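Local coordinates for protein purine nucleoside phosphorylase (PDB 5KO5) that probably catalyses the reversible phosphorolysis of purine nucleosides such as inosine and guanosine, and here holds cytosine in its ligand pocket, at residues S13-Y18 / I102-L107; S35-L40 / T116-G121; N147-P152 / V227-H232; Q174-I179 / K278-R283. All coordinates share one frame; numbering follows the deposited sequence. Where two conformers were deposited one is given.

Interaction 1 (S13-Y18 / I102-L107); sequences SMAADY and IRVMKL. With EDO (1,2-ethanediol), chain E.
A15 and A16 of the N-terminal helix 9-23 pack against V104 and L107 of helix 95-108, forming a helix-helix contact at the edge of the α/β phosphorylase fold. The local axes approach to 8.8 Å at an angle of 59°. So close an approach is consistent with methyl groups facing the larger chains, and the CA atoms of A16 and V104 lie 5.6 Å apart.

V104 divides its two branches between neighbouring alanines. With CG1 anti to the backbone N (chi1 170°), CG2 lies beside that N and reaches A15 CB at 3.6 Å, the closer of the two branch contacts. CG1 meets the backbone side of A16, lying 4.2 Å from its CA. One turn further on, L107 supplies two levels of contact. Its CB rests 4.0 Å from A16 CB, whereas its extended chain carries CD1 to S13, 3.5 Å from both S13 N and S13 OG. The S13 hydroxyl is turned to the carbonyl O of Y9 in its own helix, so L107 meets S13 by packing alone. On another side of helix 95-108, the K106 chain bends at chi2 and chi4 and brings NZ to O1 of an ethanediol at 2.8 Å; the same ammonium also bonds to the carbonyl O of C233.

A12 and I19, from the turns before and after, complete the bed for V104, and A12 also touches L107. Elsewhere on helix 95-108, M105 points to V81 and M83 of strand 78-84, while I102 meets I229 of helix 224-232, placing this helix between the N-terminal helix and the body of the fold.

Interaction 2 (S35-L40 / T116-G121); sequences SGLGKL and TNLAGG. With CYT (6-aminopyrimidin-2(1H)-one), chain B; EDO (1,2-ethanediol), chain C.
L37 and L118 account for most of the buried surface, and their methyl groups meet closely: L37 CD1 is 3.5 Å from L118 CD2, slightly inside usual van der Waals distance. The two chains cross at a slant, terminal methyl against terminal methyl. Strain is suggested on the L118 side, where chi1 is -92°, well away from a staggered value; with chi2 also bent, L118 CD2 comes to 3.3 Å from S35 O. The same L37 methyl lies 3.8 Å from T116 OG1, so one branch spans two residues on the same face of strand 112-121. L273 of helix 259-283 and L242 of strand 236-246 close in on L37.

Polar links between loop and strand run through small molecules. A water donates to L37 O at 2.7 Å and also pairs with T116 OG1 at 2.8 Å, and that hydroxyl is further bonded to the backbone N of G34. At the other end, O2 of an ethanediol accepts from two backbone amides, S35 N at 3.3 Å and L118 N at 3.1 Å. Both N-H...O angles are near 158°.

Beyond L118 the strand forms part of the cytosine pocket; the pyrimidine lies against the backbone of A119 and G120, its C4 3.3 Å from G120 N. A glycine-rich loop after the first strand, SGLG here, facing a strand that carries on under the base is characteristic of purine nucleoside phosphorylases. In relatives the serine of this loop and a backbone amide of the facing strand help to bind phosphate, so the ethanediol held by S35 and L118 probably marks that site.

Interaction 3 (N147-P152 / V227-H232); sequences NVLVGP and VIIACH
The forked end of L149 drops into a hollow on helix 224-232 walled by I228, I229 and H232. Each prong has its own wall: CD1 lies 3.5 Å from I228 CG2, and CD2 lies 3.6 Å from I229 CD1. H232 closes the hollow with its ring. L149 CD2 stands over the ring face, 4.2 Å from the H232 ring centroid and only 10° off the normal, which is CH-pi geometry.

V148 is the second bump. Its CG1 sits in the notch between two adjacent helix residues, 3.6 Å from I228 CG2 and 3.7 Å from I229 CD1. The fit is reciprocal. I229 CB does not aim at the loop, but a bend at chi2 (-55°) swings CD1 round into the cleft between V148 and L149, making the helix supply a bump of its own. I228 offers CG2 to both loop residues and brings CD1 obliquely up to the N147 amide, about equally far from OD1 and ND2.

Internal bonds help set the shape of the turn. N147 to V150 is a type I turn, and N147 also forms an Asx turn: L149 N donates to N147 OD1 at 2.9 Å, nearly straight at 167°, in the carbonyl plane and on a lone pair. From outside, N95 holds V150 O, and N147 ND2 turns to T201 OG1 of the second subunit, linking this turn to the oligomer interface. H232 NE2, beyond the hollow, is bonded to N153 OD1.

Around the contact, helix 95-108 adds A99 and I102 against I229, N139 of strand 131-139 touches N147 and I228, and V237 of strand 236-246 backs V227 and A230 on another side of the helix.

Interaction 4 (Q174-I179 / K278-R283); sequences QLALKI and KEIITR
I179 and R283 lead a helix-helix contact between helix 170-182 and the end of the long C-terminal helix 259-283, two outer helices of the α/β phosphorylase fold. Their local axes cross at 123°, 9.9 Å apart, with A176 and I280 nearest through their CA atoms.

The conformation of I179 spreads its atoms over three residues. CG2, anti to the backbone N, reaches E279 CG at 3.6 Å; the other branch runs out extended, so that CD1 presses on the backbone of I280, 3.7 Å from its CA. Between them CG1 lies under one face of the R283 guanidinium, 3.8 Å from NH1. R283 gets there by folding: chi2 of -91°, off any staggered value, and a second bend at chi3 turn its chain back along its own helix, where it slides past I179 in the opposite sense. The start of that chain serves L175, whose CD1 lies 3.9 Å from R283 CB. Deeper in, A176 CB meets I280 CD1 at 3.9 Å, and both residues lean on L238 of strand 236-246.

Acidic groups on both helices hold the folded arginine. E182, just past 174-179, makes a salt bridge to NH1 from the opposing helix, which would tie the two helices electrostatically. From within the C-terminal helix, E279 bends at chi2 and brings its carboxylate to the edge of the guanidinium, almost in its plane: R283 NH1 donates at 3.2 Å and 158° to E279 OE2, which accepts with its anti lone pair, the one turned away from OE1.

In the fold
Interactions 1 and 3 adjoin, their centres 16 Å apart. R103, beside V104 on helix 95-108, packs its NH2 3.4 Å from H232 ND1 and 3.5 Å from L149 CD2, while I102 meets I229. Interactions 2 and 4 form a second pair, with centres 17 Å apart and L40 CD2 lying 4.1 Å from I281 CD1. The pairs stay separate: interaction 3 comes within about 8 Å of interaction 2 at the nearest atoms. Interaction 2 alone contains residues of the cytosine pocket, L118 to G120. Interaction 3 approaches a pocket differently, since T201 of the second subunit, bonded to N147, directly precedes that subunit's pocket residues Y202 and E203.

Interaction 1 (S13-Y18 / I102-L107)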
loop_
_atom_site.group_PDB
_atom_site.type_symbol
_atom_site.label_atom_id
_atom_site.label_comp_id
_atom_site.label_asym_id
_atom_site.label_seq_id
_atom_site.Cartn_x
_atom_site.Cartn_y
_atom_site.Cartn_z
ATOM N N SER A 13 -9.766 0.891 28.606
ATOM C CA SER A 13 -10.527 0.992 29.853
ATOM C C SER A 13 -9.959 2.074 30.762
ATOM O O SER A 13 -10.703 2.808 31.416
ATOM C CB SER A 13 -10.516 -0.349 30.596
ATOM O OG SER A 13 -11.247 -1.362 29.926
ATOM N N MET A 14 -8.631 2.171 30.826
ATOM C CA MET A 14 -8.018 3.176 31.687
ATOM C C MET A 14 -8.354 4.582 31.205
ATOM O O MET A 14 -8.633 5.476 32.016
ATOM C CB MET A 14 -6.508 2.966 31.760
ATOM C CG MET A 14 -5.821 3.921 32.724
ATOM S SD MET A 14 -4.071 3.580 32.957
ATOM C CE MET A 14 -3.688 4.724 34.283
ATOM N N ALA A 15 -8.351 4.788 29.887
ATOM C CA ALA A 15 -8.753 6.077 29.336
ATOM C C ALA A 15 -10.225 6.359 29.610
ATOM O O ALA A 15 -10.588 7.479 29.991
ATOM C CB ALA A 15 -8.465 6.117 27.833
ATOM N N ALA A 16 -11.089 5.359 29.423
ATOM C CA ALA A 16 -12.514 5.579 29.647
ATOM C C ALA A 16 -12.808 5.863 31.116
ATOM O O ALA A 16 -13.654 6.712 31.433
ATOM C CB ALA A 16 -13.322 4.391 29.119
ATOM N N ASP A 17 -12.106 5.184 32.030
ATOM C CA ASP A 17 -12.280 5.445 33.458
ATOM C C ASP A 17 -11.982 6.901 33.792
ATOM O O ASP A 17 -12.731 7.546 34.538
ATOM C CB ASP A 17 -11.365 4.533 34.271
ATOM C CG ASP A 17 -11.873 3.114 34.349
ATOM O OD1 ASP A 17 -13.045 2.879 33.990
ATOM O OD2 ASP A 17 -11.099 2.235 34.783
ATOM N N TYR A 18 -10.877 7.432 33.263
ATOM C CA TYR A 18 -10.540 8.830 33.511
ATOM C C TYR A 18 -11.630 9.748 32.979
ATOM O O TYR A 18 -12.070 10.673 33.666
ATOM C CB TYR A 18 -9.196 9.165 32.858
ATOM C CG TYR A 18 -8.796 10.623 32.993
ATOM C CD1 TYR A 18 -8.139 11.089 34.126
ATOM C CD2 TYR A 18 -9.080 11.534 31.978
ATOM C CE1 TYR A 18 -7.774 12.418 34.243
ATOM C CE2 TYR A 18 -8.726 12.863 32.087
ATOM C CZ TYR A 18 -8.072 13.301 33.222
ATOM O OH TYR A 18 -7.714 14.622 33.332
ATOM N N ILE A 102 -11.423 5.442 19.305
ATOM C CA ILE A 102 -12.706 4.858 18.919
ATOM C C ILE A 102 -13.105 3.757 19.895
ATOM O O ILE A 102 -14.276 3.623 20.271
ATOM C CB ILE A 102 -12.642 4.317 17.481
ATOM C CG1 ILE A 102 -12.188 5.392 16.493
ATOM C CG2 ILE A 102 -14.003 3.755 17.090
ATOM C CD1 ILE A 102 -13.020 6.630 16.541
ATOM N N ARG A 103 -12.139 2.940 20.302
ATOM C CA ARG A 103 -12.427 1.912 21.294
ATOM C C ARG A 103 -12.791 2.511 22.649
ATOM O O ARG A 103 -13.621 1.942 23.369
ATOM C CB ARG A 103 -11.249 0.951 21.370
ATOM C CG ARG A 103 -11.186 0.131 20.099
ATOM C CD ARG A 103 -10.001 -0.821 20.021
ATOM N NE ARG A 103 -10.173 -1.662 18.836
ATOM C CZ ARG A 103 -9.217 -2.400 18.293
ATOM N NH1 ARG A 103 -8.003 -2.432 18.838
ATOM N NH2 ARG A 103 -9.476 -3.100 17.195
ATOM N N VAL A 104 -12.201 3.657 23.001
ATOM C CA VAL A 104 -12.644 4.377 24.192
ATOM C C VAL A 104 -14.094 4.815 24.037
ATOM O O VAL A 104 -14.900 4.662 24.960
ATOM C CB VAL A 104 -11.695 5.554 24.479
ATOM C CG1 VAL A 104 -12.276 6.465 25.556
ATOM C CG2 VAL A 104 -10.327 5.013 24.900
ATOM N N MET A 105 -14.456 5.361 22.870
ATOM C CA MET A 105 -15.862 5.671 22.624
ATOM C C MET A 105 -16.745 4.460 22.881
ATOM O O MET A 105 -17.797 4.581 23.513
ATOM C CB MET A 105 -16.072 6.148 21.190
ATOM C CG MET A 105 -15.551 7.537 20.915
ATOM S SD MET A 105 -16.046 8.004 19.251
ATOM C CE MET A 105 -15.327 9.647 19.130
ATOM N N LYS A 106 -16.330 3.282 22.406
ATOM C CA LYS A 106 -17.138 2.084 22.611
ATOM C C LYS A 106 -17.332 1.810 24.096
ATOM O O LYS A 106 -18.454 1.562 24.548
ATOM C CB LYS A 106 -16.489 0.883 21.917
ATOM C CG LYS A 106 -17.224 -0.454 22.152
ATOM C CD LYS A 106 -18.529 -0.533 21.355
ATOM C CE LYS A 106 -19.405 -1.710 21.750
ATOM N NZ LYS A 106 -18.778 -3.025 21.501
ATOM N N LEU A 107 -16.243 1.869 24.874
ATOM C CA LEU A 107 -16.346 1.616 26.308
ATOM C C LEU A 107 -17.154 2.687 27.023
ATOM O O LEU A 107 -17.736 2.411 28.079
ATOM C CB LEU A 107 -14.960 1.493 26.939
ATOM C CG LEU A 107 -14.140 0.312 26.405
ATOM C CD1 LEU A 107 -12.852 0.175 27.185
ATOM C CD2 LEU A 107 -14.929 -0.980 26.451
HETATM C C1 EDO E . -15.911 -3.859 23.957
HETATM O O1 EDO E . -16.402 -4.096 22.629
HETATM C C2 EDO E . -16.995 -4.142 24.988
HETATM O O2 EDO E . -17.942 -3.064 25.024
#

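Interaction 2 (S35-L40 / T116-G121)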
loop_
_atom_site.group_PDB
_atom_site.type_symbol
_atom_site.label_atom_id
_atom_site.label_comp_id
_atom_site.label_asym_id
_atom_site.label_seq_id
_atom_site.Cartn_x
_atom_site.Cartn_y
_atom_site.Cartn_z
ATOM N N SER A 35 -12.180 18.991 8.570
ATOM C CA SER A 35 -11.527 20.279 8.768
ATOM C C SER A 35 -12.462 21.409 8.361
ATOM O O SER A 35 -13.073 21.369 7.287
ATOM C CB SER A 35 -10.244 20.336 7.943
ATOM O OG SER A 35 -10.488 19.934 6.605
ATOM N N GLY A 36 -12.578 22.411 9.227
ATOM C CA GLY A 36 -13.497 23.501 9.003
ATOM C C GLY A 36 -14.950 23.166 9.256
ATOM O O GLY A 36 -15.808 24.044 9.084
ATOM N N LEU A 37 -15.252 21.938 9.668
ATOM C CA LEU A 37 -16.619 21.476 9.887
ATOM C C LEU A 37 -16.862 21.138 11.352
ATOM O O LEU A 37 -17.710 20.303 11.672
ATOM C CB LEU A 37 -16.925 20.261 9.015
ATOM C CG LEU A 37 -16.620 20.425 7.531
ATOM C CD1 LEU A 37 -16.934 19.128 6.799
ATOM C CD2 LEU A 37 -17.423 21.583 6.965
ATOM N N GLY A 38 -16.124 21.769 12.256
ATOM C CA GLY A 38 -16.166 21.396 13.651
ATOM C C GLY A 38 -17.003 22.292 14.534
ATOM O O GLY A 38 -16.967 22.126 15.759
ATOM N N LYS A 39 -17.776 23.221 13.964
ATOM C CA LYS A 39 -18.419 24.227 14.801
ATOM C C LYS A 39 -19.511 23.635 15.686
ATOM O O LYS A 39 -19.801 24.191 16.748
ATOM C CB LYS A 39 -18.929 25.402 13.964
ATOM N N LEU A 40 -20.112 22.506 15.287
ATOM C CA LEU A 40 -21.086 21.850 16.158
ATOM C C LEU A 40 -20.477 21.512 17.512
ATOM O O LEU A 40 -21.151 21.600 18.545
ATOM C CB LEU A 40 -21.635 20.583 15.500
ATOM C CG LEU A 40 -22.686 19.809 16.309
ATOM C CD1 LEU A 40 -23.910 20.676 16.588
ATOM C CD2 LEU A 40 -23.085 18.535 15.590
ATOM N N THR A 116 -17.775 13.441 9.362
ATOM C CA THR A 116 -17.737 14.253 8.153
ATOM C C THR A 116 -16.294 14.393 7.686
ATOM O O THR A 116 -15.350 14.236 8.462
ATOM C CB THR A 116 -18.360 15.650 8.351
ATOM O OG1 THR A 116 -17.644 16.361 9.375
ATOM C CG2 THR A 116 -19.831 15.538 8.738
ATOM N N ASN A 117 -16.132 14.667 6.393
ATOM C CA ASN A 117 -14.812 14.893 5.828
ATOM C C ASN A 117 -14.948 15.809 4.618
ATOM O O ASN A 117 -16.050 16.049 4.119
ATOM C CB ASN A 117 -14.097 13.573 5.476
ATOM C CG ASN A 117 -14.796 12.781 4.380
ATOM O OD1 ASN A 117 -14.979 13.262 3.261
ATOM N ND2 ASN A 117 -15.161 11.543 4.691
ATOM N N LEU A 118 -13.813 16.339 4.172
ATOM C CA LEU A 118 -13.717 17.053 2.904
ATOM C C LEU A 118 -13.078 16.115 1.892
ATOM O O LEU A 118 -12.119 15.402 2.212
ATOM C CB LEU A 118 -12.860 18.317 3.045
ATOM C CG LEU A 118 -13.526 19.653 3.388
ATOM C CD1 LEU A 118 -14.503 20.092 2.303
ATOM C CD2 LEU A 118 -14.215 19.593 4.720
ATOM N N ALA A 119 -13.620 16.085 0.676
ATOM C CA ALA A 119 -13.152 15.106 -0.294
ATOM C C ALA A 119 -13.151 15.691 -1.699
ATOM O O ALA A 119 -13.814 16.692 -1.977
ATOM C CB ALA A 119 -14.040 13.851 -0.271
ATOM N N GLY A 120 -12.392 15.054 -2.589
ATOM C CA GLY A 120 -12.463 15.361 -4.004
ATOM C C GLY A 120 -13.552 14.554 -4.697
ATOM O O GLY A 120 -13.697 13.354 -4.457
ATOM N N GLY A 121 -14.301 15.224 -5.566
ATOM C CA GLY A 121 -15.308 14.531 -6.357
ATOM C C GLY A 121 -14.695 13.902 -7.601
ATOM O O GLY A 121 -13.923 14.544 -8.321
HETATM N N3 CYT B . -8.911 15.619 -1.993
HETATM C C4 CYT B . -9.565 16.728 -2.341
HETATM N N1 CYT B . -9.420 16.070 0.284
HETATM C C2 CYT B . -8.807 15.268 -0.686
HETATM O O2 CYT B . -8.169 14.268 -0.340
HETATM N N4 CYT B . -9.621 17.028 -3.644
HETATM C C5 CYT B . -10.205 17.555 -1.367
HETATM C C6 CYT B . -10.100 17.192 -0.081
HETATM C C1 EDO C . -10.673 14.606 5.491
HETATM O O1 EDO C . -9.362 14.050 5.333
HETATM C C2 EDO C . -10.757 15.485 6.719
HETATM O O2 EDO C . -11.686 16.532 6.451
HETATM O O HOH W 1 -19.240 18.322 10.579
#

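Interaction 3 (N147-P152 / V227-H232)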
loop_
_atom_site.group_PDB
_atom_site.type_symbol
_atom_site.label_atom_id
_atom_site.label_comp_id
_atom_site.label_asym_id
_atom_site.label_seq_id
_atom_site.Cartn_x
_atom_site.Cartn_y
_atom_site.Cartn_z
ATOM N N ASN A 147 -3.912 -1.704 6.368
ATOM C CA ASN A 147 -5.213 -1.630 7.027
ATOM C C ASN A 147 -5.013 -1.232 8.487
ATOM O O ASN A 147 -4.051 -1.658 9.140
ATOM C CB ASN A 147 -5.870 -3.014 6.942
ATOM C CG ASN A 147 -7.363 -3.013 7.261
ATOM O OD1 ASN A 147 -7.779 -2.762 8.405
ATOM N ND2 ASN A 147 -8.175 -3.352 6.255
ATOM N N VAL A 148 -5.941 -0.417 9.003
ATOM C CA VAL A 148 -5.888 0.015 10.401
ATOM C C VAL A 148 -5.939 -1.151 11.387
ATOM O O VAL A 148 -5.511 -0.995 12.538
ATOM C CB VAL A 148 -6.996 1.064 10.661
ATOM C CG1 VAL A 148 -8.363 0.407 10.637
ATOM C CG2 VAL A 148 -6.766 1.778 11.994
ATOM N N LEU A 149 -6.429 -2.331 10.963
ATOM C CA LEU A 149 -6.478 -3.496 11.841
ATOM C C LEU A 149 -5.267 -4.422 11.727
ATOM O O LEU A 149 -5.224 -5.433 12.446
ATOM C CB LEU A 149 -7.780 -4.292 11.613
ATOM C CG LEU A 149 -9.038 -3.687 12.241
ATOM C CD1 LEU A 149 -10.264 -4.455 11.756
ATOM C CD2 LEU A 149 -8.946 -3.723 13.778
ATOM N N VAL A 150 -4.279 -4.116 10.874
ATOM C CA VAL A 150 -3.083 -4.952 10.854
ATOM C C VAL A 150 -2.436 -4.936 12.227
ATOM O O VAL A 150 -2.221 -3.868 12.818
ATOM C CB VAL A 150 -2.110 -4.478 9.764
ATOM C CG1 VAL A 150 -0.744 -5.168 9.942
ATOM C CG2 VAL A 150 -2.648 -4.789 8.390
ATOM N N GLY A 151 -2.092 -6.127 12.725
ATOM C CA GLY A 151 -1.565 -6.309 14.056
ATOM C C GLY A 151 -2.358 -7.382 14.767
ATOM O O GLY A 151 -3.314 -7.942 14.219
ATOM N N PRO A 152 -2.007 -7.673 16.015
ATOM C CA PRO A 152 -2.798 -8.642 16.784
ATOM C C PRO A 152 -4.239 -8.171 16.877
ATOM O O PRO A 152 -4.508 -6.972 16.968
ATOM C CB PRO A 152 -2.132 -8.627 18.161
ATOM C CG PRO A 152 -1.397 -7.310 18.222
ATOM C CD PRO A 152 -0.934 -7.056 16.815
ATOM N N VAL A 227 -13.975 4.205 10.355
ATOM C CA VAL A 227 -15.097 3.343 9.997
ATOM C C VAL A 227 -14.785 1.893 10.329
ATOM O O VAL A 227 -15.633 1.166 10.865
ATOM C CB VAL A 227 -15.450 3.504 8.505
ATOM C CG1 VAL A 227 -16.467 2.450 8.089
ATOM C CG2 VAL A 227 -15.991 4.902 8.222
ATOM N N ILE A 228 -13.569 1.444 10.010
ATOM C CA ILE A 228 -13.218 0.046 10.219
ATOM C C ILE A 228 -13.127 -0.268 11.704
ATOM O O ILE A 228 -13.622 -1.304 12.155
ATOM C CB ILE A 228 -11.931 -0.287 9.454
ATOM C CG1 ILE A 228 -12.251 -0.334 7.959
ATOM C CG2 ILE A 228 -11.307 -1.603 9.937
ATOM C CD1 ILE A 228 -11.019 -0.463 7.045
ATOM N N ILE A 229 -12.515 0.621 12.494
ATOM C CA ILE A 229 -12.434 0.363 13.932
ATOM C C ILE A 229 -13.827 0.343 14.542
ATOM O O ILE A 229 -14.140 -0.520 15.372
ATOM C CB ILE A 229 -11.499 1.379 14.624
ATOM C CG1 ILE A 229 -10.072 1.266 14.076
ATOM C CG2 ILE A 229 -11.516 1.149 16.144
ATOM C CD1 ILE A 229 -9.456 -0.147 14.158
ATOM N N ALA A 230 -14.691 1.271 14.123
ATOM C CA ALA A 230 -16.066 1.296 14.618
ATOM C C ALA A 230 -16.808 0.020 14.232
ATOM O O ALA A 230 -17.454 -0.619 15.079
ATOM C CB ALA A 230 -16.788 2.528 14.070
ATOM N N CYS A 231 -16.719 -0.371 12.955
ATOM C CA CYS A 231 -17.397 -1.577 12.490
ATOM C C CYS A 231 -16.902 -2.802 13.248
ATOM O O CYS A 231 -17.692 -3.671 13.638
ATOM C CB CYS A 231 -17.150 -1.727 10.988
ATOM S SG CYS A 231 -17.933 -3.173 10.233
ATOM N N HIS A 232 -15.593 -2.868 13.490
ATOM C CA HIS A 232 -15.010 -3.996 14.202
ATOM C C HIS A 232 -15.633 -4.164 15.587
ATOM O O HIS A 232 -15.876 -5.294 16.028
ATOM C CB HIS A 232 -13.493 -3.780 14.262
ATOM C CG HIS A 232 -12.746 -4.819 15.027
ATOM N ND1 HIS A 232 -12.347 -4.631 16.333
ATOM C CD2 HIS A 232 -12.277 -6.033 14.657
ATOM C CE1 HIS A 232 -11.679 -5.697 16.740
ATOM N NE2 HIS A 232 -11.629 -6.567 15.747
#

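Interaction 4 (Q174-I179 / K278-R283)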
loop_
_atom_site.group_PDB
_atom_site.type_symbol
_atom_site.label_atom_id
_atom_site.label_comp_id
_atom_site.label_asym_id
_atom_site.label_seq_id
_atom_site.Cartn_x
_atom_site.Cartn_y
_atom_site.Cartn_z
ATOM N N GLN A 174 -30.568 6.787 5.119
ATOM C CA GLN A 174 -31.939 7.152 4.779
ATOM C C GLN A 174 -32.434 8.307 5.641
ATOM O O GLN A 174 -33.107 9.214 5.139
ATOM C CB GLN A 174 -32.841 5.930 4.923
ATOM C CG GLN A 174 -32.527 4.824 3.930
ATOM C CD GLN A 174 -33.290 3.540 4.203
ATOM O OE1 GLN A 174 -34.248 3.522 4.976
ATOM N NE2 GLN A 174 -32.862 2.455 3.569
ATOM N N LEU A 175 -32.100 8.299 6.936
ATOM C CA LEU A 175 -32.496 9.400 7.811
ATOM C C LEU A 175 -31.828 10.706 7.395
ATOM O O LEU A 175 -32.477 11.759 7.364
ATOM C CB LEU A 175 -32.183 9.060 9.270
ATOM C CG LEU A 175 -32.412 10.154 10.320
ATOM C CD1 LEU A 175 -33.862 10.637 10.328
ATOM C CD2 LEU A 175 -32.000 9.663 11.696
ATOM N N ALA A 176 -30.530 10.662 7.084
ATOM C CA ALA A 176 -29.836 11.868 6.641
ATOM C C ALA A 176 -30.486 12.448 5.390
ATOM O O ALA A 176 -30.713 13.664 5.304
ATOM C CB ALA A 176 -28.353 11.573 6.403
ATOM N N LEU A 177 -30.802 11.592 4.412
ATOM C CA LEU A 177 -31.462 12.069 3.202
ATOM C C LEU A 177 -32.837 12.637 3.514
ATOM O O LEU A 177 -33.221 13.678 2.969
ATOM C CB LEU A 177 -31.575 10.948 2.167
ATOM C CG LEU A 177 -32.279 11.359 0.866
ATOM C CD1 LEU A 177 -31.486 12.457 0.156
ATOM C CD2 LEU A 177 -32.522 10.169 -0.063
ATOM N N LYS A 178 -33.590 11.972 4.396
ATOM C CA LYS A 178 -34.933 12.439 4.728
ATOM C C LYS A 178 -34.899 13.847 5.305
ATOM O O LYS A 178 -35.735 14.691 4.958
ATOM C CB LYS A 178 -35.591 11.478 5.720
ATOM C CG LYS A 178 -36.998 11.886 6.121
ATOM C CD LYS A 178 -38.025 11.091 5.349
ATOM C CE LYS A 178 -38.154 9.685 5.902
ATOM N NZ LYS A 178 -39.112 8.868 5.108
ATOM N N ILE A 179 -33.936 14.121 6.187
ATOM C CA ILE A 179 -33.826 15.448 6.784
ATOM C C ILE A 179 -33.440 16.485 5.733
ATOM O O ILE A 179 -33.914 17.626 5.767
ATOM C CB ILE A 179 -32.852 15.413 7.976
ATOM C CG1 ILE A 179 -33.467 14.600 9.121
ATOM C CG2 ILE A 179 -32.511 16.827 8.440
ATOM C CD1 ILE A 179 -32.478 14.193 10.189
ATOM N N LYS A 278 -27.086 18.323 13.629
ATOM C CA LYS A 278 -27.863 18.502 14.854
ATOM C C LYS A 278 -29.219 17.815 14.737
ATOM O O LYS A 278 -29.647 17.110 15.656
ATOM C CB LYS A 278 -28.011 19.993 15.174
ATOM C CG LYS A 278 -28.766 20.310 16.455
ATOM C CD LYS A 278 -28.794 21.825 16.687
ATOM C CE LYS A 278 -29.614 22.203 17.903
ATOM N NZ LYS A 278 -29.645 23.684 18.089
ATOM N N GLU A 279 -29.891 17.975 13.595
ATOM C CA GLU A 279 -31.190 17.337 13.411
ATOM C C GLU A 279 -31.059 15.820 13.315
ATOM O O GLU A 279 -31.903 15.088 13.843
ATOM C CB GLU A 279 -31.909 17.916 12.191
ATOM C CG GLU A 279 -33.301 17.327 11.945
ATOM C CD GLU A 279 -34.331 17.739 12.983
ATOM O OE1 GLU A 279 -34.022 18.585 13.849
ATOM O OE2 GLU A 279 -35.460 17.204 12.929
ATOM N N ILE A 280 -30.013 15.325 12.648
ATOM C CA ILE A 280 -29.771 13.882 12.629
ATOM C C ILE A 280 -29.659 13.351 14.052
ATOM O O ILE A 280 -30.283 12.347 14.413
ATOM C CB ILE A 280 -28.527 13.543 11.788
ATOM C CG1 ILE A 280 -28.790 13.811 10.302
ATOM C CG2 ILE A 280 -28.118 12.080 12.011
ATOM C CD1 ILE A 280 -27.530 13.795 9.444
ATOM N N ILE A 281 -28.884 14.046 14.892
ATOM C CA ILE A 281 -28.708 13.633 16.282
ATOM C C ILE A 281 -30.048 13.586 17.016
ATOM O O ILE A 281 -30.370 12.599 17.692
ATOM C CB ILE A 281 -27.678 14.539 16.985
ATOM C CG1 ILE A 281 -26.283 14.295 16.405
ATOM C CG2 ILE A 281 -27.683 14.302 18.491
ATOM C CD1 ILE A 281 -25.240 15.316 16.835
ATOM N N THR A 282 -30.858 14.645 16.886
ATOM C CA THR A 282 -32.151 14.663 17.572
ATOM C C THR A 282 -33.076 13.560 17.077
ATOM O O THR A 282 -33.942 13.093 17.828
ATOM C CB THR A 282 -32.856 16.013 17.404
ATOM O OG1 THR A 282 -33.458 16.081 16.105
ATOM C CG2 THR A 282 -31.893 17.153 17.562
ATOM N N ARG A 283 -32.914 13.132 15.826
ATOM C CA ARG A 283 -33.822 12.171 15.213
ATOM C C ARG A 283 -33.348 10.725 15.327
ATOM O O ARG A 283 -34.114 9.812 14.999
ATOM C CB ARG A 283 -34.061 12.540 13.744
ATOM C CG ARG A 283 -34.742 13.894 13.552
ATOM C CD ARG A 283 -36.257 13.764 13.507
ATOM N NE ARG A 283 -36.696 13.073 12.300
ATOM C CZ ARG A 283 -36.910 13.673 11.135
ATOM N NH1 ARG A 283 -36.729 14.982 11.018
ATOM N NH2 ARG A 283 -37.304 12.965 10.088
#